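Local coordinates for protein gamma-resorcylate decarboxylase (Polaromonas, PDB 4QRO) that probably catalyses the manganese-dependent, non-oxidative decarboxylation of gamma-resorcylate (2,6-dihydroxybenzoate) to resorcinol, at residues Gly124-Gly129 with Pro160-Pro165. Residues are numbered along the deposited sequence; the frame is centred on the assembly and turned at random.
Sequences GALVNG and PFYLHP. With MN (manganese (II) ion), chain K; 38L (2-nitrobenzene-1,3-diol), chain M.
Leu126 and Tyr162 sit side by side on one face of parallel strands 125-128 and 161-164. Leu126 lays CD1 over the tyrosine ring in a CH-pi contact, 4.0 Å from its centroid. Its other methyl, CD2, reaches CB of His164. On the opposite face Phe161 extends with CG anti to its backbone N (chi1 178°). This carries CZ obliquely to Val127, 3.5 Å from CB. Four backbone hydrogen bonds run the length of this tight pairing, from Ala125 N-Pro160 O to His164 N-Val127 O.

Beyond them the pairing fails: Gly129 N lies 2.9 Å from His164 O, at too poor an angle to bond. Asn128 centres an inverse gamma turn here. This looser end is buried and borders the active site, not solvent. His164 NE2 binds the manganese ion at 2.3 Å; the inhibitor 2-nitroresorcinol binds it through nitro and phenol oxygens. His164 ND1 donates to Pro165 O through a bent bond tilted from the ring plane, which probably helps set the ring's rotation. Glu8, His10 and Asp287 complete the metal's protein ligands, and Tyr162 OH hydrogen-bonds to Glu8.

Helix 148-157 links the strands in a beta-alpha-beta unit of the amidohydrolase barrel. Its Trp151 meets Phe161, while strand 214-216 continues the sheet beyond 161-164.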
loop_
_atom_site.group_PDB
_atom_site.type_symbol
_atom_site.label_atom_id
_atom_site.label_comp_id
_atom_site.label_asym_id
_atom_site.label_seq_id
_atom_site.Cartn_x
_atom_site.Cartn_y
_atom_site.Cartn_z
ATOM N N GLY A 124 12.582 -12.426 -20.589
ATOM C CA GLY A 124 12.630 -11.914 -19.220
ATOM C C GLY A 124 12.333 -13.068 -18.317
ATOM O O GLY A 124 12.270 -14.213 -18.785
ATOM N N ALA A 125 12.162 -12.768 -17.034
ATOM C CA ALA A 125 11.778 -13.749 -16.019
ATOM C C ALA A 125 10.593 -13.212 -15.235
ATOM O O ALA A 125 10.442 -11.995 -15.110
ATOM C CB ALA A 125 12.931 -13.991 -15.084
ATOM N N LEU A 126 9.734 -14.108 -14.756
ATOM C CA LEU A 126 8.670 -13.726 -13.834
ATOM C C LEU A 126 8.764 -14.599 -12.602
ATOM O O LEU A 126 8.867 -15.821 -12.693
ATOM C CB LEU A 126 7.285 -13.811 -14.483
ATOM C CG LEU A 126 6.122 -13.311 -13.583
ATOM C CD1 LEU A 126 5.064 -12.537 -14.378
ATOM C CD2 LEU A 126 5.478 -14.447 -12.806
ATOM N N VAL A 127 8.743 -13.954 -11.444
ATOM C CA VAL A 127 8.918 -14.624 -10.168
ATOM C C VAL A 127 7.887 -14.120 -9.158
ATOM O O VAL A 127 7.676 -12.920 -9.028
ATOM C CB VAL A 127 10.347 -14.410 -9.626
ATOM C CG1 VAL A 127 10.489 -14.903 -8.187
ATOM C CG2 VAL A 127 11.370 -15.067 -10.552
ATOM N N ASN A 128 7.290 -15.055 -8.421
ATOM C CA ASN A 128 6.189 -14.755 -7.543
ATOM C C ASN A 128 6.664 -14.449 -6.148
ATOM O O ASN A 128 6.475 -15.235 -5.196
ATOM C CB ASN A 128 5.180 -15.889 -7.568
ATOM C CG ASN A 128 4.711 -16.213 -8.977
ATOM O OD1 ASN A 128 4.132 -15.362 -9.671
ATOM N ND2 ASN A 128 4.970 -17.454 -9.416
ATOM N N GLY A 129 7.275 -13.281 -6.019
ATOM C CA GLY A 129 7.712 -12.825 -4.717
ATOM C C GLY A 129 8.752 -13.742 -4.096
ATOM O O GLY A 129 9.515 -14.418 -4.803
ATOM N N PRO A 160 14.409 -7.990 -18.487
ATOM C CA PRO A 160 13.700 -7.547 -17.271
ATOM C C PRO A 160 13.270 -8.681 -16.349
ATOM O O PRO A 160 13.131 -9.830 -16.800
ATOM C CB PRO A 160 12.449 -6.854 -17.832
ATOM C CG PRO A 160 12.797 -6.498 -19.229
ATOM C CD PRO A 160 13.657 -7.634 -19.706
ATOM N N PHE A 161 12.982 -8.339 -15.090
ATOM C CA PHE A 161 12.564 -9.314 -14.069
ATOM C C PHE A 161 11.239 -8.799 -13.547
ATOM O O PHE A 161 11.196 -7.681 -13.050
ATOM C CB PHE A 161 13.646 -9.356 -12.966
ATOM C CG PHE A 161 13.361 -10.287 -11.804
ATOM C CD1 PHE A 161 12.457 -9.928 -10.796
ATOM C CD2 PHE A 161 14.048 -11.480 -11.667
ATOM C CE1 PHE A 161 12.199 -10.761 -9.735
ATOM C CE2 PHE A 161 13.817 -12.311 -10.574
ATOM C CZ PHE A 161 12.896 -11.953 -9.610
ATOM N N TYR A 162 10.192 -9.609 -13.666
ATOM C CA TYR A 162 8.825 -9.238 -13.261
ATOM C C TYR A 162 8.642 -9.773 -11.871
ATOM O O TYR A 162 8.637 -10.987 -11.664
ATOM C CB TYR A 162 7.805 -9.859 -14.218
ATOM C CG TYR A 162 6.453 -9.177 -14.266
ATOM C CD1 TYR A 162 5.691 -8.995 -13.111
ATOM C CD2 TYR A 162 5.919 -8.733 -15.489
ATOM C CE1 TYR A 162 4.454 -8.370 -13.169
ATOM C CE2 TYR A 162 4.684 -8.101 -15.557
ATOM C CZ TYR A 162 3.955 -7.918 -14.397
ATOM O OH TYR A 162 2.712 -7.301 -14.492
ATOM N N LEU A 163 8.518 -8.873 -10.894
ATOM C CA LEU A 163 8.363 -9.278 -9.516
ATOM C C LEU A 163 6.855 -9.284 -9.279
ATOM O O LEU A 163 6.238 -8.236 -9.106
ATOM C CB LEU A 163 9.117 -8.313 -8.583
ATOM C CG LEU A 163 8.919 -8.580 -7.075
ATOM C CD1 LEU A 163 9.551 -9.888 -6.647
ATOM C CD2 LEU A 163 9.484 -7.428 -6.239
ATOM N N HIS A 164 6.265 -10.472 -9.338
ATOM C CA HIS A 164 4.811 -10.664 -9.296
ATOM C C HIS A 164 4.435 -10.994 -7.858
ATOM O O HIS A 164 5.301 -11.392 -7.052
ATOM C CB HIS A 164 4.445 -11.824 -10.256
ATOM C CG HIS A 164 2.986 -12.119 -10.372
ATOM N ND1 HIS A 164 2.343 -13.024 -9.554
ATOM C CD2 HIS A 164 2.052 -11.663 -11.241
ATOM C CE1 HIS A 164 1.077 -13.103 -9.912
ATOM N NE2 HIS A 164 0.876 -12.292 -10.932
ATOM N N PRO A 165 3.157 -10.812 -7.496
ATOM C CA PRO A 165 2.833 -11.168 -6.106
ATOM C C PRO A 165 2.773 -12.642 -5.752
ATOM O O PRO A 165 2.726 -13.526 -6.626
ATOM C CB PRO A 165 1.421 -10.571 -5.901
ATOM C CG PRO A 165 1.290 -9.523 -6.948
ATOM C CD PRO A 165 2.067 -10.042 -8.128
HETATM MN MN MN K . -1.066 -12.042 -12.069
HETATM O OAK 38L M . -1.981 -11.108 -10.120
HETATM N NAG 38L M . -3.058 -11.289 -9.622
HETATM O OAJ 38L M . -3.603 -10.345 -9.051
HETATM C CAA 38L M . -3.662 -12.568 -9.711
HETATM C CAF 38L M . -4.893 -12.749 -9.089
HETATM O OAH 38L M . -5.794 -11.727 -9.066
HETATM C CAE 38L M . -5.210 -13.970 -8.491
HETATM C CAD 38L M . -4.320 -15.036 -8.559
HETATM C CAC 38L M . -3.163 -14.917 -9.326
HETATM C CAB 38L M . -2.855 -13.702 -9.936
HETATM O OAI 38L M . -1.749 -13.628 -10.740
#